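Local coordinates for protein soluble lytic transglycosylase B3 (PDB 5ANZ) that probably cleaves cell-wall peptidoglycan as a soluble lytic transglycosylase, binds N-acetylglucosamine and calcium, and takes part in cell wall turnover, at residues 126-140 / 235-249. Sequence-based numbering, arbitrary orientation.
Sequences VDARYAVDADAVVAI and LASTANYLKASGWIA
Asp-133 OD2 accepts hydrogen bonds from the indole N-H of Trp-247 (NE1 2.8 Å from OD2) and from the backbone N-H of Gly-250. The bond from NE1 is nearly straight, 169° at the hydrogen; OD2 lies in the indole plane and offers its anti lone pair. In this lysozyme-like transglycosylase domain, helix 231-244 closes in a Schellman motif at Gly-246, and the loop that follows is thereby joined to the turn between helices 120-130 and 134-145. With chi1 at 177°, Val-132 CG1 stands anti to the backbone N, which carries it over one indole face in a CH-pi contact, 4.0 Å from the centroid of the five-membered ring. Ala-136 CB meets the six-membered ring, 3.5 Å from Trp-247 CZ2. Nearby, one water donates to the carbonyls of Ala-131 and Trp-247 and accepts from Ala-249 N, tying the two loops together.

Deeper in, Val-137 is a knob among Leu-235, Thr-238, Ala-239 and Leu-242, while Ile-140 CG2 meets Thr-238 CG2 at 3.8 Å and its side chain also touches Tyr-326 of the N-acetylglucosamine site. Along helix 120-130, Tyr-130 lays one ring face over the backbone at Ala-236 and Asn-240. Beside it, Val-126 CG1 presses tightly on Ala-239 CB, 3.3 Å away.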
ATOM      1  N   VAL A 126      17.314 -10.766  11.284  1.00 31.23           N
ATOM      2  CA  VAL A 126      15.924 -10.324  11.257  1.00 22.99           C
ATOM      3  C   VAL A 126      15.014 -11.410  10.687  1.00 30.62           C
ATOM      4  O   VAL A 126      13.967 -11.695  11.259  1.00 30.71           O
ATOM      5  CB  VAL A 126      15.768  -9.034  10.429  1.00 25.89           C
ATOM      6  CG1 VAL A 126      14.300  -8.765  10.132  1.00 30.85           C
ATOM      7  CG2 VAL A 126      16.405  -7.850  11.163  1.00 24.86           C
ATOM      8  N   ASP A 127      15.424 -11.973   9.546  1.00 32.16           N
ATOM      9  CA  ASP A 127      14.753 -13.093   8.870  1.00 33.88           C
ATOM     10  C   ASP A 127      14.521 -14.221   9.868  1.00 29.34           C
ATOM     11  O   ASP A 127      13.457 -14.840   9.878  1.00 42.83           O
ATOM     12  CB  ASP A 127      15.607 -13.567   7.663  1.00 35.38           C
ATOM     13  CG  ASP A 127      14.929 -14.642   6.793  1.00 40.16           C
ATOM     14  OD1 ASP A 127      14.455 -15.663   7.342  1.00 29.71           O
ATOM     15  OD2 ASP A 127      14.938 -14.488   5.534  1.00 31.81           O
ATOM     16  N   ALA A 128      15.519 -14.466  10.716  1.00 42.38           N
ATOM     17  CA  ALA A 128      15.470 -15.552  11.686  1.00 42.04           C
ATOM     18  C   ALA A 128      14.712 -15.201  12.968  1.00 42.68           C
ATOM     19  O   ALA A 128      14.027 -16.054  13.533  1.00 47.13           O
ATOM     20  CB  ALA A 128      16.888 -16.015  12.024  1.00 37.68           C
ATOM     21  N   ARG A 129      14.823 -13.960  13.436  1.00 43.22           N
ATOM     22  CA  ARG A 129      14.142 -13.576  14.673  1.00 34.66           C
ATOM     23  C   ARG A 129      12.628 -13.375  14.498  1.00 37.74           C
ATOM     24  O   ARG A 129      11.848 -13.683  15.402  1.00 43.55           O
ATOM     25  CB  ARG A 129      14.753 -12.302  15.263  1.00 41.79           C
ATOM     26  CG  ARG A 129      13.870 -11.674  16.323  1.00 47.79           C
ATOM     27  CD  ARG A 129      14.648 -10.892  17.359  1.00 55.83           C
ATOM     28  NE  ARG A 129      13.832 -10.647  18.549  1.00 63.97           N
ATOM     29  CZ  ARG A 129      14.198  -9.874  19.567  1.00 60.19           C
ATOM     30  NH1 ARG A 129      15.372  -9.258  19.547  1.00 56.53           N
ATOM     31  NH2 ARG A 129      13.386  -9.714  20.603  1.00 53.74           N
ATOM     32  N   TYR A 130      12.215 -12.866  13.345  1.00 31.76           N
ATOM     33  CA  TYR A 130      10.811 -12.534  13.121  1.00 28.31           C
ATOM     34  C   TYR A 130      10.120 -13.536  12.205  1.00 29.16           C
ATOM     35  O   TYR A 130       8.911 -13.472  12.028  1.00 32.88           O
ATOM     36  CB  TYR A 130      10.675 -11.118  12.545  1.00 26.58           C
ATOM     37  CG  TYR A 130      11.143 -10.070  13.524  1.00 27.59           C
ATOM     38  CD1 TYR A 130      10.312  -9.637  14.547  1.00 34.42           C
ATOM     39  CD2 TYR A 130      12.432  -9.547  13.455  1.00 28.73           C
ATOM     40  CE1 TYR A 130      10.740  -8.705  15.465  1.00 31.04           C
ATOM     41  CE2 TYR A 130      12.872  -8.609  14.373  1.00 30.43           C
ATOM     42  CZ  TYR A 130      12.018  -8.190  15.373  1.00 30.72           C
ATOM     43  OH  TYR A 130      12.432  -7.271  16.309  1.00 28.93           O
ATOM     44  N   ALA A 131      10.882 -14.475  11.651  1.00 29.11           N
ATOM     45  CA  ALA A 131      10.331 -15.415  10.676  1.00 23.05           C
ATOM     46  C   ALA A 131       9.656 -14.643   9.536  1.00 25.22           C
ATOM     47  O   ALA A 131       8.479 -14.882   9.194  1.00 25.71           O
ATOM     48  CB  ALA A 131       9.353 -16.369  11.326  1.00 26.05           C
ATOM     49  N   VAL A 132      10.420 -13.734   8.939  1.00 22.18           N
ATOM     50  CA  VAL A 132       9.963 -12.994   7.769  1.00 21.83           C
ATOM     51  C   VAL A 132      11.078 -13.015   6.731  1.00 22.63           C
ATOM     52  O   VAL A 132      12.230 -12.750   7.059  1.00 24.86           O
ATOM     53  CB  VAL A 132       9.594 -11.536   8.094  1.00 19.19           C
ATOM     54  CG1 VAL A 132       9.191 -10.800   6.833  1.00 22.15           C
ATOM     55  CG2 VAL A 132       8.443 -11.503   9.115  1.00 21.15           C
ATOM     56  N   ASP A 133      10.721 -13.327   5.491  1.00 20.95           N
ATOM     57  CA  ASP A 133      11.697 -13.447   4.415  1.00 21.59           C
ATOM     58  C   ASP A 133      12.395 -12.128   4.131  1.00 22.67           C
ATOM     59  O   ASP A 133      11.743 -11.093   3.986  1.00 22.08           O
ATOM     60  CB  ASP A 133      11.018 -13.969   3.149  1.00 19.52           C
ATOM     61  CG  ASP A 133      10.439 -15.358   3.352  1.00 29.61           C
ATOM     62  OD1 ASP A 133      11.185 -16.339   3.191  1.00 33.17           O
ATOM     63  OD2 ASP A 133       9.257 -15.474   3.722  1.00 29.08           O
ATOM     64  N   ALA A 134      13.719 -12.185   4.033  1.00 20.63           N
ATOM     65  CA  ALA A 134      14.526 -10.995   3.797  1.00 21.66           C
ATOM     66  C   ALA A 134      14.114 -10.301   2.509  1.00 18.45           C
ATOM     67  O   ALA A 134      14.131  -9.072   2.438  1.00 18.80           O
ATOM     68  CB  ALA A 134      16.003 -11.352   3.741  1.00 20.92           C
ATOM     69  N   ASP A 135      13.770 -11.085   1.485  1.00 19.80           N
ATOM     70  CA  ASP A 135      13.479 -10.491   0.182  1.00 17.60           C
ATOM     71  C   ASP A 135      12.223  -9.645   0.259  1.00 18.61           C
ATOM     72  O   ASP A 135      12.125  -8.603  -0.393  1.00 18.10           O
ATOM     73  CB  ASP A 135      13.321 -11.555  -0.903  1.00 21.06           C
ATOM     74  CG  ASP A 135      14.642 -12.222  -1.284  1.00 38.39           C
ATOM     75  OD1 ASP A 135      15.725 -11.721  -0.898  1.00 38.00           O
ATOM     76  OD2 ASP A 135      14.586 -13.253  -1.992  1.00 41.42           O
ATOM     77  N   ALA A 136      11.263 -10.071   1.079  1.00 17.98           N
ATOM     78  CA  ALA A 136      10.033  -9.302   1.250  1.00 17.32           C
ATOM     79  C   ALA A 136      10.282  -8.025   2.061  1.00 16.49           C
ATOM     80  O   ALA A 136       9.778  -6.971   1.696  1.00 18.69           O
ATOM     81  CB  ALA A 136       8.955 -10.140   1.919  1.00 19.76           C
ATOM     82  N   VAL A 137      11.067  -8.127   3.131  1.00 16.87           N
ATOM     83  CA  VAL A 137      11.470  -6.937   3.907  1.00 17.44           C
ATOM     84  C   VAL A 137      12.157  -5.916   3.005  1.00 16.90           C
ATOM     85  O   VAL A 137      11.823  -4.727   3.019  1.00 16.00           O
ATOM     86  CB  VAL A 137      12.403  -7.321   5.062  1.00 17.07           C
ATOM     87  CG1 VAL A 137      12.903  -6.074   5.803  1.00 19.24           C
ATOM     88  CG2 VAL A 137      11.680  -8.226   6.055  1.00 21.01           C
ATOM     89  N   VAL A 138      13.108  -6.374   2.196  1.00 15.77           N
ATOM     90  CA  VAL A 138      13.823  -5.450   1.332  1.00 16.16           C
ATOM     91  C   VAL A 138      12.914  -4.906   0.220  1.00 16.93           C
ATOM     92  O   VAL A 138      13.029  -3.748  -0.159  1.00 15.96           O
ATOM     93  CB  VAL A 138      15.099  -6.104   0.750  1.00 16.49           C
ATOM     94  CG1 VAL A 138      15.717  -5.242  -0.363  1.00 17.79           C
ATOM     95  CG2 VAL A 138      16.129  -6.320   1.888  1.00 17.44           C
ATOM     96  N   ALA A 139      11.976  -5.714  -0.276  1.00 14.85           N
ATOM     97  CA  ALA A 139      11.067  -5.200  -1.290  1.00 14.76           C
ATOM     98  C   ALA A 139      10.188  -4.089  -0.734  1.00 17.41           C
ATOM     99  O   ALA A 139       9.934  -3.103  -1.408  1.00 16.78           O
ATOM    100  CB  ALA A 139      10.202  -6.338  -1.868  1.00 19.90           C
ATOM    101  N   ILE A 140       9.705  -4.257   0.494  1.00 16.22           N
ATOM    102  CA  ILE A 140       8.869  -3.218   1.110  1.00 16.57           C
ATOM    103  C   ILE A 140       9.701  -1.935   1.264  1.00 16.41           C
ATOM    104  O   ILE A 140       9.228  -0.824   0.980  1.00 17.54           O
ATOM    105  CB  ILE A 140       8.330  -3.681   2.481  1.00 15.52           C
ATOM    106  CG1 ILE A 140       7.281  -4.803   2.335  1.00 20.51           C
ATOM    107  CG2 ILE A 140       7.748  -2.472   3.273  1.00 18.61           C
ATOM    108  CD1 ILE A 140       5.852  -4.370   1.987  1.00 25.34           C
ATOM    109  N   LEU A 235      14.879  -2.161   9.254  1.00 17.17           N
ATOM    110  CA  LEU A 235      14.612  -3.490   8.712  1.00 18.62           C
ATOM    111  C   LEU A 235      13.872  -4.355   9.744  1.00 17.00           C
ATOM    112  O   LEU A 235      12.925  -5.057   9.398  1.00 18.89           O
ATOM    113  CB  LEU A 235      15.921  -4.156   8.260  1.00 18.89           C
ATOM    114  CG  LEU A 235      16.617  -3.442   7.082  1.00 20.67           C
ATOM    115  CD1 LEU A 235      18.043  -4.004   6.837  1.00 20.44           C
ATOM    116  CD2 LEU A 235      15.752  -3.530   5.822  1.00 23.14           C
ATOM    117  N   ALA A 236      14.292  -4.285  10.998  1.00 19.71           N
ATOM    118  CA  ALA A 236      13.618  -5.076  12.023  1.00 17.78           C
ATOM    119  C   ALA A 236      12.191  -4.586  12.221  1.00 21.19           C
ATOM    120  O   ALA A 236      11.282  -5.401  12.462  1.00 19.48           O
ATOM    121  CB  ALA A 236      14.384  -5.017  13.324  1.00 19.01           C
ATOM    122  N   SER A 237      11.992  -3.267  12.138  1.00 17.63           N
ATOM    123  CA  SER A 237      10.662  -2.696  12.287  1.00 17.09           C
ATOM    124  C   SER A 237       9.744  -3.170  11.171  1.00 17.55           C
ATOM    125  O   SER A 237       8.592  -3.535  11.412  1.00 18.38           O
ATOM    126  CB  SER A 237      10.717  -1.158  12.310  1.00 18.80           C
ATOM    127  OG  SER A 237      11.471  -0.699  13.417  1.00 20.26           O
ATOM    128  N   THR A 238      10.257  -3.172   9.947  1.00 17.71           N
ATOM    129  CA  THR A 238       9.480  -3.622   8.802  1.00 17.92           C
ATOM    130  C   THR A 238       9.063  -5.071   8.989  1.00 17.81           C
ATOM    131  O   THR A 238       7.907  -5.431   8.744  1.00 17.38           O
ATOM    132  CB  THR A 238      10.288  -3.472   7.518  1.00 17.83           C
ATOM    133  OG1 THR A 238      10.636  -2.092   7.355  1.00 22.69           O
ATOM    134  CG2 THR A 238       9.478  -3.955   6.292  1.00 19.30           C
ATOM    135  N   ALA A 239      10.009  -5.896   9.425  1.00 18.74           N
ATOM    136  CA  ALA A 239       9.748  -7.319   9.615  1.00 18.00           C
ATOM    137  C   ALA A 239       8.729  -7.540  10.723  1.00 17.98           C
ATOM    138  O   ALA A 239       7.842  -8.377  10.611  1.00 19.83           O
ATOM    139  CB  ALA A 239      11.050  -8.061   9.940  1.00 22.15           C
ATOM    140  N   ASN A 240       8.878  -6.793  11.808  1.00 17.34           N
ATOM    141  CA  ASN A 240       7.948  -6.903  12.927  1.00 18.50           C
ATOM    142  C   ASN A 240       6.502  -6.599  12.482  1.00 19.08           C
ATOM    143  O   ASN A 240       5.543  -7.278  12.879  1.00 20.76           O
ATOM    144  CB  ASN A 240       8.388  -5.948  14.044  1.00 18.28           C
ATOM    145  CG  ASN A 240       7.620  -6.164  15.313  1.00 21.88           C
ATOM    146  OD1 ASN A 240       7.466  -7.288  15.763  1.00 22.90           O
ATOM    147  ND2 ASN A 240       7.125  -5.087  15.900  1.00 27.70           N
ATOM    148  N   TYR A 241       6.345  -5.581  11.650  1.00 18.07           N
ATOM    149  CA  TYR A 241       5.026  -5.188  11.151  1.00 16.78           C
ATOM    150  C   TYR A 241       4.478  -6.253  10.186  1.00 21.25           C
ATOM    151  O   TYR A 241       3.299  -6.625  10.260  1.00 20.90           O
ATOM    152  CB  TYR A 241       5.098  -3.807  10.473  1.00 20.19           C
ATOM    153  CG  TYR A 241       3.753  -3.227  10.059  1.00 22.22           C
ATOM    154  CD1 TYR A 241       3.166  -3.566   8.850  1.00 30.75           C
ATOM    155  CD2 TYR A 241       3.083  -2.333  10.880  1.00 34.08           C
ATOM    156  CE1 TYR A 241       1.944  -3.031   8.474  1.00 34.20           C
ATOM    157  CE2 TYR A 241       1.863  -1.800  10.513  1.00 35.35           C
ATOM    158  CZ  TYR A 241       1.302  -2.146   9.311  1.00 33.31           C
ATOM    159  OH  TYR A 241       0.089  -1.602   8.946  1.00 33.16           O
ATOM    160  N   LEU A 242       5.328  -6.772   9.301  1.00 20.16           N
ATOM    161  CA  LEU A 242       4.868  -7.854   8.423  1.00 16.87           C
ATOM    162  C   LEU A 242       4.456  -9.092   9.213  1.00 18.36           C
ATOM    163  O   LEU A 242       3.478  -9.769   8.865  1.00 20.10           O
ATOM    164  CB  LEU A 242       5.952  -8.233   7.406  1.00 17.60           C
ATOM    165  CG  LEU A 242       6.128  -7.225   6.271  1.00 24.24           C
ATOM    166  CD1 LEU A 242       7.382  -7.602   5.455  1.00 26.38           C
ATOM    167  CD2 LEU A 242       4.879  -7.150   5.349  1.00 25.10           C
ATOM    168  N   LYS A 243       5.200  -9.407  10.268  1.00 17.45           N
ATOM    169  CA  LYS A 243       4.894 -10.597  11.039  1.00 20.01           C
ATOM    170  C   LYS A 243       3.575 -10.386  11.775  1.00 23.18           C
ATOM    171  O   LYS A 243       2.743 -11.299  11.823  1.00 23.50           O
ATOM    172  CB  LYS A 243       6.031 -10.939  12.020  1.00 19.40           C
ATOM    173  CG  LYS A 243       5.810 -12.204  12.864  1.00 25.42           C
ATOM    174  CD  LYS A 243       5.807 -13.480  11.980  1.00 27.94           C
ATOM    175  CE  LYS A 243       5.535 -14.749  12.811  1.00 39.91           C
ATOM    176  NZ  LYS A 243       6.661 -15.115  13.728  1.00 36.37           N
ATOM    177  N   ALA A 244       3.384  -9.190  12.338  1.00 21.12           N
ATOM    178  CA  ALA A 244       2.131  -8.871  13.039  1.00 22.04           C
ATOM    179  C   ALA A 244       0.954  -8.931  12.070  1.00 23.87           C
ATOM    180  O   ALA A 244      -0.180  -9.222  12.471  1.00 26.88           O
ATOM    181  CB  ALA A 244       2.209  -7.490  13.689  1.00 23.50           C
ATOM    182  N   SER A 245       1.237  -8.667  10.795  1.00 22.80           N
ATOM    183  CA  SER A 245       0.229  -8.653   9.735  1.00 21.50           C
ATOM    184  C   SER A 245      -0.030 -10.033   9.153  1.00 22.56           C
ATOM    185  O   SER A 245      -0.858 -10.167   8.243  1.00 24.45           O
ATOM    186  CB  SER A 245       0.656  -7.701   8.602  1.00 25.44           C
ATOM    187  OG  SER A 245       0.747  -6.350   9.057  1.00 25.11           O
ATOM    188  N   GLY A 246       0.676 -11.048   9.660  1.00 24.34           N
ATOM    189  CA  GLY A 246       0.368 -12.439   9.348  1.00 24.70           C
ATOM    190  C   GLY A 246       1.351 -13.181   8.448  1.00 22.48           C
ATOM    191  O   GLY A 246       1.072 -14.305   8.015  1.00 22.81           O
ATOM    192  N   TRP A 247       2.507 -12.585   8.174  1.00 22.48           N
ATOM    193  CA  TRP A 247       3.502 -13.247   7.326  1.00 18.28           C
ATOM    194  C   TRP A 247       3.846 -14.657   7.747  1.00 20.60           C
ATOM    195  O   TRP A 247       4.162 -14.925   8.919  1.00 25.90           O
ATOM    196  CB  TRP A 247       4.816 -12.438   7.300  1.00 19.25           C
ATOM    197  CG  TRP A 247       5.678 -12.831   6.131  1.00 20.10           C
ATOM    198  CD1 TRP A 247       6.700 -13.749   6.115  1.00 21.40           C
ATOM    199  CD2 TRP A 247       5.564 -12.334   4.801  1.00 19.12           C
ATOM    200  NE1 TRP A 247       7.232 -13.838   4.841  1.00 22.70           N
ATOM    201  CE2 TRP A 247       6.547 -12.977   4.019  1.00 19.62           C
ATOM    202  CE3 TRP A 247       4.717 -11.405   4.184  1.00 22.51           C
ATOM    203  CZ2 TRP A 247       6.705 -12.723   2.661  1.00 21.37           C
ATOM    204  CZ3 TRP A 247       4.883 -11.142   2.841  1.00 22.67           C
ATOM    205  CH2 TRP A 247       5.868 -11.805   2.089  1.00 24.54           C
ATOM    206  N   ILE A 248       3.799 -15.570   6.779  1.00 19.88           N
ATOM    207  CA  ILE A 248       4.283 -16.924   6.979  1.00 23.31           C
ATOM    208  C   ILE A 248       5.569 -17.098   6.192  1.00 25.11           C
ATOM    209  O   ILE A 248       5.550 -17.064   4.964  1.00 21.30           O
ATOM    210  CB  ILE A 248       3.265 -17.955   6.528  1.00 29.24           C
ATOM    211  CG1 ILE A 248       1.957 -17.777   7.302  1.00 33.70           C
ATOM    212  CG2 ILE A 248       3.836 -19.352   6.704  1.00 28.88           C
ATOM    213  CD1 ILE A 248       0.746 -18.363   6.587  1.00 38.78           C
ATOM    214  N   ALA A 249       6.675 -17.281   6.900  1.00 24.17           N
ATOM    215  CA  ALA A 249       7.985 -17.398   6.264  1.00 28.92           C
ATOM    216  C   ALA A 249       8.020 -18.494   5.203  1.00 23.39           C
ATOM    217  O   ALA A 249       7.618 -19.643   5.455  1.00 25.22           O
ATOM    218  CB  ALA A 249       9.056 -17.661   7.315  1.00 28.19           C
TER
HETATM  219  O   HOH W   1       6.310 -16.384   9.767  1.00 26.46           O